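Local coordinates for protein response regulator (Caulobacter vibrioides, PDB 3N0R) that acts as a two-component stress response regulator, probably an anti-anti-sigma factor whose sigma-like region is controlled by its receiver domain, at residues A192-V201 with L215-V225. The protein carries 1 engineered substitution. Residues are numbered along the deposited sequence; the frame is centred on the assembly and turned at random.
Sequences ATRGEALEAV and LADGSSGIDAV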
loop_
_atom_site.group_PDB
_atom_site.type_symbol
_atom_site.label_atom_id
_atom_site.label_comp_id
_atom_site.label_asym_id
_atom_site.label_seq_id
_atom_site.Cartn_x
_atom_site.Cartn_y
_atom_site.Cartn_z
ATOM N N ALA A 192 4.350 -4.504 23.819
ATOM C CA ALA A 192 3.032 -5.121 23.937
ATOM C C ALA A 192 1.961 -4.135 24.383
ATOM O O ALA A 192 0.774 -4.437 24.318
ATOM C CB ALA A 192 3.076 -6.308 24.896
ATOM N N THR A 193 2.380 -2.971 24.864
ATOM C CA THR A 193 1.451 -1.960 25.360
ATOM C C THR A 193 1.872 -0.583 24.874
ATOM O O THR A 193 2.995 -0.395 24.409
ATOM C CB THR A 193 1.416 -1.917 26.902
ATOM O OG1 THR A 193 2.655 -1.386 27.390
ATOM C CG2 THR A 193 1.185 -3.308 27.490
ATOM N N ARG A 194 0.974 0.388 25.006
ATOM C CA ARG A 194 1.293 1.760 24.641
ATOM C C ARG A 194 2.481 2.283 25.440
ATOM O O ARG A 194 3.329 2.992 24.902
ATOM C CB ARG A 194 0.083 2.668 24.858
ATOM C CG ARG A 194 -0.980 2.560 23.782
ATOM C CD ARG A 194 -2.190 3.395 24.166
ATOM N NE ARG A 194 -2.845 2.851 25.353
ATOM C CZ ARG A 194 -3.526 3.575 26.236
ATOM N NH1 ARG A 194 -3.642 4.885 26.078
ATOM N NH2 ARG A 194 -4.090 2.986 27.283
ATOM N N GLY A 195 2.531 1.928 26.723
ATOM C CA GLY A 195 3.584 2.369 27.619
ATOM C C GLY A 195 4.929 1.776 27.264
ATOM O O GLY A 195 5.952 2.471 27.294
ATOM N N GLU A 196 4.943 0.491 26.916
ATOM C CA GLU A 196 6.181 -0.142 26.469
ATOM C C GLU A 196 6.693 0.512 25.194
ATOM O O GLU A 196 7.900 0.687 25.024
ATOM C CB GLU A 196 5.996 -1.653 26.285
ATOM C CG GLU A 196 5.720 -2.356 27.613
ATOM C CD GLU A 196 5.538 -3.850 27.481
ATOM O OE1 GLU A 196 5.647 -4.383 26.359
ATOM O OE2 GLU A 196 5.278 -4.492 28.518
ATOM N N ALA A 197 5.778 0.891 24.307
ATOM C CA ALA A 197 6.174 1.575 23.076
ATOM C C ALA A 197 6.809 2.925 23.389
ATOM O O ALA A 197 7.817 3.302 22.798
ATOM C CB ALA A 197 4.985 1.748 22.140
ATOM N N LEU A 198 6.229 3.660 24.329
ATOM C CA LEU A 198 6.816 4.938 24.708
ATOM C C LEU A 198 8.193 4.773 25.355
ATOM O O LEU A 198 9.113 5.539 25.081
ATOM C CB LEU A 198 5.871 5.695 25.623
ATOM C CG LEU A 198 6.365 7.074 26.042
ATOM C CD1 LEU A 198 6.735 7.962 24.851
ATOM C CD2 LEU A 198 5.302 7.740 26.900
ATOM N N GLU A 199 8.344 3.756 26.194
ATOM C CA GLU A 199 9.650 3.456 26.763
ATOM C C GLU A 199 10.681 3.181 25.665
ATOM O O GLU A 199 11.805 3.692 25.706
ATOM C CB GLU A 199 9.538 2.255 27.692
ATOM C CG GLU A 199 10.782 1.981 28.493
ATOM C CD GLU A 199 10.552 0.932 29.564
ATOM O OE1 GLU A 199 9.565 0.166 29.447
ATOM O OE2 GLU A 199 11.347 0.877 30.525
ATOM N N ALA A 200 10.292 2.378 24.681
ATOM C CA ALA A 200 11.195 2.066 23.574
ATOM C C ALA A 200 11.621 3.311 22.795
ATOM O O ALA A 200 12.806 3.501 22.502
ATOM C CB ALA A 200 10.562 1.051 22.642
ATOM N N VAL A 201 10.654 4.153 22.445
ATOM C CA VAL A 201 10.949 5.341 21.647
ATOM C C VAL A 201 11.780 6.348 22.446
ATOM O O VAL A 201 12.626 7.032 21.893
ATOM C CB VAL A 201 9.662 5.997 21.096
ATOM C CG1 VAL A 201 9.984 7.322 20.448
ATOM C CG2 VAL A 201 8.986 5.075 20.085
ATOM N N LEU A 215 -4.814 -3.030 20.491
ATOM C CA LEU A 215 -4.228 -3.916 21.481
ATOM C C LEU A 215 -5.315 -4.562 22.345
ATOM O O LEU A 215 -6.509 -4.415 22.077
ATOM C CB LEU A 215 -3.230 -3.149 22.351
ATOM C CG LEU A 215 -2.086 -2.462 21.594
ATOM C CD1 LEU A 215 -1.209 -1.648 22.537
ATOM C CD2 LEU A 215 -1.249 -3.486 20.827
ATOM N N ALA A 216 -4.889 -5.270 23.387
ATOM C CA ALA A 216 -5.800 -6.019 24.249
ATOM C C ALA A 216 -6.763 -5.120 25.023
ATOM O O ALA A 216 -7.898 -5.510 25.308
ATOM C CB ALA A 216 -5.007 -6.898 25.211
ATOM N N ASP A 217 -6.308 -3.919 25.369
ATOM C CA ASP A 217 -7.137 -2.980 26.120
ATOM C C ASP A 217 -8.091 -2.216 25.205
ATOM O O ASP A 217 -8.859 -1.369 25.661
ATOM C CB ASP A 217 -6.262 -2.001 26.912
ATOM C CG ASP A 217 -5.414 -1.116 26.014
ATOM O OD1 ASP A 217 -5.329 -1.404 24.803
ATOM O OD2 ASP A 217 -4.824 -0.138 26.523
ATOM N N GLY A 218 -8.041 -2.525 23.912
ATOM C CA GLY A 218 -8.873 -1.852 22.933
ATOM C C GLY A 218 -8.231 -0.588 22.396
ATOM O O GLY A 218 -8.772 0.058 21.500
ATOM N N SER A 219 -7.065 -0.237 22.933
ATOM C CA SER A 219 -6.390 0.997 22.543
ATOM C C SER A 219 -5.562 0.810 21.278
ATOM O O SER A 219 -5.216 -0.310 20.908
ATOM C CB SER A 219 -5.487 1.503 23.670
ATOM O OG SER A 219 -4.274 0.771 23.716
ATOM N N SER A 220 -5.249 1.923 20.624
ATOM C CA SER A 220 -4.374 1.927 19.463
ATOM C C SER A 220 -2.929 1.961 19.946
ATOM O O SER A 220 -2.547 2.844 20.714
ATOM C CB SER A 220 -4.671 3.155 18.597
ATOM O OG SER A 220 -3.939 3.127 17.382
ATOM N N GLY A 221 -2.129 0.998 19.499
ATOM C CA GLY A 221 -0.762 0.855 19.965
ATOM C C GLY A 221 0.105 2.082 19.757
ATOM O O GLY A 221 1.046 2.314 20.508
ATOM N N ILE A 222 -0.221 2.876 18.745
ATOM C CA ILE A 222 0.611 4.006 18.360
ATOM C C ILE A 222 0.370 5.256 19.213
ATOM O O ILE A 222 1.167 6.196 19.181
ATOM C CB ILE A 222 0.377 4.359 16.868
ATOM C CG1 ILE A 222 1.589 5.080 16.268
ATOM C CG2 ILE A 222 -0.918 5.155 16.693
ATOM C CD1 ILE A 222 2.818 4.204 16.130
ATOM N N ASP A 223 -0.710 5.260 19.991
ATOM C CA ASP A 223 -1.209 6.508 20.579
ATOM C C ASP A 223 -0.206 7.328 21.389
ATOM O O ASP A 223 -0.192 8.557 21.292
ATOM C CB ASP A 223 -2.474 6.265 21.412
ATOM C CG ASP A 223 -3.731 6.220 20.563
ATOM O OD1 ASP A 223 -3.645 6.547 19.359
ATOM O OD2 ASP A 223 -4.806 5.877 21.103
ATOM N N ALA A 224 0.614 6.670 22.202
ATOM C CA ALA A 224 1.517 7.398 23.088
ATOM C C ALA A 224 2.805 7.829 22.401
ATOM O O ALA A 224 3.594 8.577 22.977
ATOM C CB ALA A 224 1.821 6.582 24.341
ATOM N N VAL A 225 3.019 7.368 21.171
ATOM C CA VAL A 225 4.232 7.743 20.451
ATOM C C VAL A 225 3.946 8.503 19.149
ATOM O O VAL A 225 4.869 8.967 18.474
ATOM C CB VAL A 225 5.141 6.517 20.173
ATOM C CG1 VAL A 225 5.658 5.934 21.485
ATOM C CG2 VAL A 225 4.410 5.463 19.342
HETATM O O HOH W 1 2.115 4.211 22.173
HETATM O O HOH W 2 -1.645 -0.119 26.147
#
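Arg194 CG lies anti to its own carbonyl carbon (chi1 -77°), and a bend at chi3 lays the guanidinium over Ser219 CB and sends NH2 to Asp217; Asp217 CG sits between its backbone N and carbonyl carbon (chi1 64°), carrying the carboxylate to meet it. Both segments belong to the CheY-like receiver domain, whose helices flank a parallel five-stranded sheet of order 2-1-3-4-5. Helix 194-203 follows edge strand 186-191; residues 215-225 form most of the loop between strand 208-212 and helix 226-231, just after Asp212, the predicted phosphorylation site, unmodified here. Arg194 NH2 gives Asp217 OD2 a salt-bridge hydrogen bond of 3.3 Å, moderately bent, with guanidinium and carboxylate planes 47° apart. The other oxygen, OD1, is held within the loop: Ser219 OG donates to its syn lone pair at 2.7 Å, while Ser219 N closes an Asx turn from above the carboxylate plane. These two donors hold the carboxylate in its rotation, with OD2 turned toward the arginine. A water accepts from Arg194 N at 2.9 Å and donates to Asp217 OD2, tying the first turn of the helix to the same carboxylate. The aliphatic part of Arg194 runs across the loop backbone, its CG 3.5 Å from Ser220 O, and Leu215 CD1 packs against the helix start near Arg194 N. Farther along the helix the contact turns apolar. Val225 CG1 fits against Leu198 CA and Ala197 O, and Val201 CG2 lies 3.7 Å from Val225 CG1; the Leu198 and Val225 side chains run past one another, pointing opposite ways, and Leu198 CD1 reaches Ala224 O. Ala197 and Val201 also pack on strand 162-166, joining this seam to the sheet. Between the polar and apolar ends, a second water donates to Arg194 O and to Gly221 O, the latter at 2.7 Å, and accepts from Ala224 N.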